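Local atomic coordinates of sphingomyelinase C (Streptomyces griseocarneus, PDB entry 7CNE), a protein that belongs to the endonuclease/exonuclease/phosphatase family and adopts the two-sheet DNase I-like fold. Residues A[14-19]-A[51-56]; A[206-211]-A[248-253]; A[265-270]-A[289-294]. One frame throughout, in Å; residues are numbered along the deposited sequence.

Interaction 1: A[14-19]-A[51-56]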
# COMPACT_ATOMS: atom_id res chain seq x y z
N THR A 14 -0.99 6.29 2.02
CA THR A 14 -0.52 4.94 1.73
C THR A 14 0.72 4.70 2.57
O THR A 14 1.59 5.57 2.66
CB THR A 14 -0.27 4.70 0.22
OG1 THR A 14 0.18 3.37 0.02
CG2 THR A 14 0.75 5.68 -0.38
N TYR A 15 0.79 3.53 3.21
CA TYR A 15 1.87 3.24 4.16
C TYR A 15 2.17 1.75 4.19
O TYR A 15 1.29 0.94 4.51
CB TYR A 15 1.51 3.73 5.56
CG TYR A 15 2.64 3.63 6.56
CD1 TYR A 15 3.91 4.14 6.25
CD2 TYR A 15 2.45 3.05 7.81
CE1 TYR A 15 4.95 4.07 7.19
CE2 TYR A 15 3.47 2.97 8.73
CZ TYR A 15 4.72 3.48 8.43
OH TYR A 15 5.72 3.40 9.38
N ASN A 16 3.42 1.40 3.90
CA ASN A 16 3.89 0.02 4.03
C ASN A 16 4.34 -0.18 5.47
O ASN A 16 5.33 0.41 5.90
CB ASN A 16 5.02 -0.24 3.04
CG ASN A 16 5.51 -1.69 3.07
OD1 ASN A 16 5.63 -2.30 4.14
ND2 ASN A 16 5.83 -2.24 1.89
N THR A 17 3.62 -1.04 6.21
CA THR A 17 3.79 -1.17 7.65
C THR A 17 4.88 -2.14 8.08
O THR A 17 5.23 -2.14 9.26
CB THR A 17 2.49 -1.64 8.31
OG1 THR A 17 2.19 -2.97 7.85
CG2 THR A 17 1.33 -0.69 7.98
N PHE A 18 5.40 -2.97 7.18
CA PHE A 18 6.43 -3.95 7.53
C PHE A 18 6.04 -4.77 8.77
O PHE A 18 6.80 -4.90 9.74
CB PHE A 18 7.79 -3.26 7.72
CG PHE A 18 8.94 -4.22 7.89
CD1 PHE A 18 9.16 -5.23 6.97
CD2 PHE A 18 9.80 -4.10 8.97
CE1 PHE A 18 10.22 -6.11 7.11
CE2 PHE A 18 10.87 -4.98 9.12
CZ PHE A 18 11.08 -5.98 8.20
N LEU A 19 4.83 -5.31 8.75
CA LEU A 19 4.36 -6.15 9.86
C LEU A 19 4.37 -7.61 9.43
O LEU A 19 3.33 -8.24 9.19
CB LEU A 19 2.97 -5.71 10.30
CG LEU A 19 2.89 -4.33 10.97
CD1 LEU A 19 1.43 -3.97 11.20
CD2 LEU A 19 3.70 -4.31 12.27
N LEU A 51 -2.89 0.33 3.66
CA LEU A 51 -1.73 -0.27 4.28
C LEU A 51 -1.22 -1.44 3.45
O LEU A 51 -2.01 -2.18 2.85
CB LEU A 51 -2.06 -0.77 5.69
CG LEU A 51 -2.61 0.30 6.64
CD1 LEU A 51 -2.92 -0.36 7.99
CD2 LEU A 51 -1.58 1.41 6.80
N GLN A 52 0.10 -1.63 3.46
CA GLN A 52 0.71 -2.82 2.90
C GLN A 52 1.49 -3.55 4.00
O GLN A 52 1.78 -2.98 5.05
CB GLN A 52 1.66 -2.50 1.74
CG GLN A 52 1.02 -1.73 0.60
CD GLN A 52 0.97 -0.23 0.88
OE1 GLN A 52 1.92 0.34 1.43
NE2 GLN A 52 -0.12 0.41 0.49
N GLU A 53 1.81 -4.81 3.71
CA GLU A 53 2.60 -5.70 4.56
C GLU A 53 2.00 -5.87 5.96
O GLU A 53 2.72 -6.10 6.94
CB GLU A 53 4.07 -5.24 4.62
CG GLU A 53 4.71 -5.28 3.23
CD GLU A 53 6.23 -5.23 3.25
OE1 GLU A 53 6.84 -5.47 4.31
OE2 GLU A 53 6.82 -4.94 2.18
N ALA A 54 0.68 -5.78 6.06
CA ALA A 54 -0.03 -6.08 7.30
C ALA A 54 -0.24 -7.60 7.40
O ALA A 54 -1.36 -8.11 7.40
CB ALA A 54 -1.34 -5.31 7.36
N PHE A 55 0.88 -8.32 7.47
CA PHE A 55 0.89 -9.77 7.31
C PHE A 55 0.59 -10.50 8.61
O PHE A 55 -0.05 -11.56 8.60
CB PHE A 55 2.26 -10.24 6.80
CG PHE A 55 2.60 -9.79 5.41
CD1 PHE A 55 1.72 -10.00 4.36
CD2 PHE A 55 3.83 -9.20 5.14
CE1 PHE A 55 2.06 -9.61 3.07
CE2 PHE A 55 4.18 -8.80 3.85
CZ PHE A 55 3.30 -9.01 2.82
N ASP A 56 1.10 -10.00 9.74
CA ASP A 56 0.84 -10.64 11.01
C ASP A 56 -0.62 -10.44 11.39
O ASP A 56 -1.08 -9.30 11.56
CB ASP A 56 1.76 -10.08 12.09
CG ASP A 56 1.57 -10.79 13.41
OD1 ASP A 56 2.00 -11.96 13.51
OD2 ASP A 56 0.96 -10.20 14.32

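Interaction 2: A[206-211]-A[248-253]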
# COMPACT_ATOMS: atom_id res chain seq x y z
N SER A 206 6.46 4.06 -17.50
CA SER A 206 5.69 2.90 -17.98
C SER A 206 4.61 2.50 -16.97
O SER A 206 3.55 2.01 -17.38
CB SER A 206 6.62 1.73 -18.31
OG SER A 206 7.36 1.31 -17.18
N MET A 207 4.85 2.71 -15.68
CA MET A 207 3.79 2.49 -14.69
C MET A 207 2.56 3.35 -15.00
O MET A 207 1.43 2.85 -15.03
CB MET A 207 4.32 2.77 -13.28
CG MET A 207 3.26 2.71 -12.20
SD MET A 207 3.92 3.32 -10.64
CE MET A 207 3.79 5.10 -10.91
N LEU A 208 2.77 4.65 -15.23
CA LEU A 208 1.67 5.54 -15.58
C LEU A 208 0.89 5.02 -16.79
O LEU A 208 -0.34 5.03 -16.80
CB LEU A 208 2.20 6.95 -15.87
CG LEU A 208 2.87 7.74 -14.75
CD1 LEU A 208 3.30 9.08 -15.29
CD2 LEU A 208 1.92 7.90 -13.55
N ALA A 209 1.61 4.59 -17.83
CA ALA A 209 0.95 4.11 -19.03
C ALA A 209 0.23 2.78 -18.79
O ALA A 209 -0.88 2.57 -19.28
CB ALA A 209 1.96 3.98 -20.17
N ASP A 210 0.86 1.88 -18.02
CA ASP A 210 0.25 0.57 -17.77
C ASP A 210 -1.01 0.68 -16.92
O ASP A 210 -2.00 -0.00 -17.19
CB ASP A 210 1.27 -0.35 -17.10
CG ASP A 210 2.35 -0.85 -18.07
OD1 ASP A 210 2.07 -0.92 -19.29
OD2 ASP A 210 3.47 -1.17 -17.60
N GLY A 211 -0.98 1.51 -15.88
CA GLY A 211 -2.16 1.73 -15.05
C GLY A 211 -3.14 2.75 -15.58
O GLY A 211 -4.20 2.94 -14.97
N TYR A 248 2.69 5.66 -3.90
CA TYR A 248 1.93 6.60 -4.73
C TYR A 248 0.45 6.56 -4.40
O TYR A 248 -0.08 5.54 -3.95
CB TYR A 248 2.06 6.28 -6.22
CG TYR A 248 3.48 6.22 -6.77
CD1 TYR A 248 4.21 5.04 -6.74
CD2 TYR A 248 4.06 7.35 -7.35
CE1 TYR A 248 5.49 4.97 -7.27
CE2 TYR A 248 5.35 7.30 -7.88
CZ TYR A 248 6.06 6.10 -7.84
OH TYR A 248 7.34 6.03 -8.34
N VAL A 249 -0.23 7.68 -4.67
CA VAL A 249 -1.69 7.73 -4.79
C VAL A 249 -1.98 8.54 -6.05
O VAL A 249 -1.77 9.75 -6.07
CB VAL A 249 -2.38 8.37 -3.58
CG1 VAL A 249 -3.93 8.31 -3.72
CG2 VAL A 249 -1.91 7.73 -2.27
N LEU A 250 -2.47 7.87 -7.09
CA LEU A 250 -2.60 8.49 -8.41
C LEU A 250 -4.00 8.28 -8.97
O LEU A 250 -4.54 7.18 -8.91
CB LEU A 250 -1.55 7.93 -9.39
CG LEU A 250 -0.09 8.18 -9.02
CD1 LEU A 250 0.89 7.39 -9.94
CD2 LEU A 250 0.23 9.67 -9.05
N HIS A 251 -4.56 9.35 -9.54
CA HIS A 251 -5.86 9.30 -10.18
C HIS A 251 -5.77 8.62 -11.55
O HIS A 251 -4.70 8.50 -12.15
CB HIS A 251 -6.44 10.70 -10.32
CG HIS A 251 -6.89 11.29 -9.02
ND1 HIS A 251 -8.16 11.09 -8.52
CD2 HIS A 251 -6.23 12.02 -8.10
CE1 HIS A 251 -8.26 11.71 -7.36
NE2 HIS A 251 -7.11 12.28 -7.08
N ARG A 252 -6.93 8.19 -12.03
CA ARG A 252 -7.06 7.51 -13.31
C ARG A 252 -7.35 8.51 -14.43
O ARG A 252 -8.18 9.42 -14.26
CB ARG A 252 -8.20 6.48 -13.24
CG ARG A 252 -8.40 5.65 -14.48
CD ARG A 252 -9.19 4.39 -14.12
NE ARG A 252 -9.55 3.59 -15.28
CZ ARG A 252 -8.79 2.63 -15.80
NH1 ARG A 252 -7.60 2.34 -15.28
NH2 ARG A 252 -9.23 1.96 -16.86
N ASN A 253 -6.68 8.34 -15.57
CA ASN A 253 -6.94 9.23 -16.70
C ASN A 253 -8.41 9.18 -17.10
O ASN A 253 -9.05 8.12 -17.07
CB ASN A 253 -6.07 8.85 -17.89
CG ASN A 253 -4.62 9.26 -17.70
OD1 ASN A 253 -4.34 10.33 -17.15
ND2 ASN A 253 -3.69 8.43 -18.17
O HOH W 1 -6.35 3.54 -13.04

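Interaction 3: A[265-270]-A[289-294]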
# COMPACT_ATOMS: atom_id res chain seq x y z
N VAL A 265 5.84 12.81 0.49
CA VAL A 265 6.57 11.81 1.26
C VAL A 265 6.94 12.44 2.60
O VAL A 265 7.62 13.47 2.64
CB VAL A 265 7.82 11.34 0.51
CG1 VAL A 265 8.49 10.18 1.26
CG2 VAL A 265 7.47 10.94 -0.94
N VAL A 266 6.47 11.84 3.69
CA VAL A 266 6.56 12.45 5.01
C VAL A 266 7.57 11.67 5.83
O VAL A 266 7.30 10.53 6.24
CB VAL A 266 5.19 12.49 5.71
CG1 VAL A 266 5.35 12.98 7.13
CG2 VAL A 266 4.20 13.36 4.94
N GLN A 267 8.73 12.28 6.09
CA GLN A 267 9.80 11.63 6.87
C GLN A 267 9.57 11.89 8.36
O GLN A 267 10.18 12.76 8.98
CB GLN A 267 11.15 12.15 6.40
CG GLN A 267 12.37 11.51 7.05
CD GLN A 267 13.66 12.12 6.54
OE1 GLN A 267 13.83 13.34 6.54
NE2 GLN A 267 14.57 11.28 6.06
N GLU A 268 8.65 11.12 8.94
CA GLU A 268 8.33 11.23 10.37
C GLU A 268 8.98 10.07 11.11
O GLU A 268 8.70 8.90 10.82
CB GLU A 268 6.81 11.23 10.61
CG GLU A 268 6.44 11.15 12.10
CD GLU A 268 4.94 11.17 12.40
OE1 GLU A 268 4.13 11.53 11.51
OE2 GLU A 268 4.55 10.83 13.54
N THR A 269 9.85 10.39 12.07
CA THR A 269 10.54 9.37 12.85
C THR A 269 9.76 9.04 14.12
O THR A 269 8.79 9.72 14.48
CB THR A 269 11.96 9.80 13.21
OG1 THR A 269 11.92 11.01 13.98
CG2 THR A 269 12.80 10.01 11.97
N SER A 270 10.20 7.99 14.79
CA SER A 270 9.55 7.48 15.98
C SER A 270 10.51 7.54 17.16
O SER A 270 11.73 7.64 16.98
CB SER A 270 9.08 6.03 15.79
OG SER A 270 10.19 5.12 15.80
N GLY A 289 10.19 0.42 7.17
CA GLY A 289 11.24 0.77 6.25
C GLY A 289 10.86 1.80 5.21
O GLY A 289 11.73 2.34 4.54
N HIS A 290 9.56 2.07 5.07
CA HIS A 290 9.05 3.09 4.16
C HIS A 290 8.68 4.35 4.93
O HIS A 290 8.45 4.33 6.14
CB HIS A 290 7.82 2.57 3.41
CG HIS A 290 8.13 1.52 2.38
ND1 HIS A 290 7.97 1.74 1.02
CD2 HIS A 290 8.58 0.25 2.50
CE1 HIS A 290 8.30 0.64 0.36
NE2 HIS A 290 8.69 -0.27 1.23
N TYR A 291 8.62 5.43 4.22
CA TYR A 291 7.95 6.60 4.75
C TYR A 291 6.51 6.64 4.26
O TYR A 291 6.22 6.23 3.13
CB TYR A 291 8.67 7.88 4.33
CG TYR A 291 10.05 8.01 4.93
CD1 TYR A 291 10.27 7.81 6.29
CD2 TYR A 291 11.15 8.33 4.12
CE1 TYR A 291 11.56 7.93 6.84
CE2 TYR A 291 12.42 8.45 4.65
CZ TYR A 291 12.62 8.25 6.01
OH TYR A 291 13.90 8.38 6.52
N PRO A 292 5.59 7.12 5.09
CA PRO A 292 4.21 7.33 4.62
C PRO A 292 4.16 8.37 3.51
O PRO A 292 4.95 9.32 3.46
CB PRO A 292 3.49 7.83 5.88
CG PRO A 292 4.58 8.51 6.68
CD PRO A 292 5.78 7.61 6.47
N VAL A 293 3.22 8.16 2.59
CA VAL A 293 2.93 9.12 1.53
C VAL A 293 1.50 9.60 1.73
O VAL A 293 0.57 8.78 1.80
CB VAL A 293 3.11 8.50 0.14
CG1 VAL A 293 2.54 9.42 -0.94
CG2 VAL A 293 4.59 8.21 -0.10
N ILE A 294 1.33 10.90 1.86
CA ILE A 294 0.02 11.51 2.05
C ILE A 294 -0.32 12.26 0.78
O ILE A 294 0.46 13.11 0.32
CB ILE A 294 -0.02 12.42 3.28
CG1 ILE A 294 0.14 11.57 4.55
CG2 ILE A 294 -1.33 13.22 3.30
CD1 ILE A 294 0.50 12.35 5.78

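Interaction 1: A[14-19]-A[51-56]
Gln52 N donates to Tyr15 O at 3.0 Å, and Thr17 N to Gln52 O at 2.9 Å and nearly straight (170°), pairing Tyr15 with Leu51 and Asn16 with Gln52 in parallel register. Further on, Leu19 N reaches Glu53 O, and Leu19 O in turn accepts from Asp56 N (2.9 Å) and, weakly, from Phe55 N.

Side chains add polar bonds. The Thr17 hydroxyl, placed between its own N and carbonyl carbon (chi1 65°), gives Gln52 O a second donor at 2.8 Å from OG1, so one threonine grips that oxygen twice. Asn16 ND2 donates to Glu53 OE2 at 2.9 Å, in the amide's own plane but from above the carboxylate, the two planes standing 72° apart. The same amide is steadied by OD1, which takes Phe18 N in an Asx turn, and ND2 also bonds Asp194.

Apolar contact is slight: Leu51 CD2 lies 3.8 Å from Thr17 CG2 on the face away from Asn16. A bound succinic acid sits near Glu53.

Strand 12-19, helix 30-39 and strand 48-54 form a beta-alpha-beta unit; Ile37 and Ala34 of that helix pack on Thr17 and Leu19, while His150 of strand 142-150 touches Asn16, Gln52 and Glu53.

Interaction 2: A[206-211]-A[248-253]
Met207 puts its methyl squarely over the Tyr248 ring, CE lying 3.9 Å from the ring centroid and 8° off the normal. The sulfur follows over the same face, SD 4.5 Å from the centroid, which makes this a Met-aromatic contact as well as a CH-pi one. A bend at the last torsion (chi3 80°) turns the methyl away from the otherwise extended chain, and CE also reaches Leu250 CD1 at 3.8 Å. That same leucine methyl meets Leu208 CD2, again at 3.8 Å, the two leucine side chains crossing at about a right angle. This is the tight part, with helix 203-211 laid on strand 247-251, an edge strand of the six-stranded sheet.

At the helix end no side chains interlock; instead a water bridges the segments. It donates to Gly211 O at 3.0 Å and accepts from Arg252 NH1 at 2.8 Å, lying in the guanidinium plane at its edge; NH1 does not bond Gly211 O. Arg252 NH2 makes a salt bridge with Asp175 of helix 162-180.

In these segments helix and strand thus meet through methyls and a ring face, polar linkage falling to the water; Asn253 bonds Asp212 just past the helix.

Interaction 3: A[265-270]-A[289-294]
Two hydrogen bonds join these segments. Val266 N donates to Pro292 O at 3.0 Å. The other belongs to side chains: Gln267 NE2 gives a hydrogen to Tyr291 OH at 3.0 Å, and the hydroxyl oxygen lies close to the plane of the amide. The NE2 group has a further partner in Glu230, so the amide is held from two residues.

The glutamine also uses its aliphatic part. With CG anti to the backbone N (chi1 -176°) and the chain extended beyond it, Gln267 runs alongside Tyr291, pointing the same way, and its CG stands over one ring face, 3.9 Å from the centroid, as a CH-pi contact. The amide ends nearly perpendicular to the ring, at 89°, which lets its N-H reach the hydroxyl while the methylene covers the aromatic face. His222 meets the same tyrosine with its ring almost at a right angle.

Apolar packing continues along the chain. Val265 divides its branches: CG1 touches Tyr291 CB at 3.8 Å, and CG2 reaches Val293 CG2 at 4.1 Å. Val266 CB lies 4.1 Å from Pro292 CG, and its CG2 meets Ile294 CD1 at 3.9 Å.

Val265 and Val293 form an antiparallel, non-hydrogen-bonded pair where strands 261-265 and 293-297 lie side by side in the seven-stranded sheet. Beyond it the pairing gives way to loop, with Gln267 at the centre of an inverse gamma turn. In the loop leading into inner strand 293-297, His290 bonds Asp247 through ND1 and a succinic acid through NE2, a His-Asp pair consistent with the pocket of a DNase I-like fold.

Along the chain the three contacts come in series, none enclosing or crossing another. Interaction 1 closes first, spanning 31 residues that include helix 30-39, and pairs two parallel strands of the seven-stranded sheet. Interaction 2 follows, bringing the chain back after 36 residues to set a helix against an edge strand of the six-stranded sheet. Interaction 3 closes 18 residues that carry the small hairpin 273-276 and 281-284, and returns to the first sheet, where strand 293-297 neighbours strand 12-19. Thr14 is one joint: its CG2 packs on Val249 of the six-stranded sheet, while its N probably bonds Val293 O within its own sheet, and Tyr15 packs on Pro292.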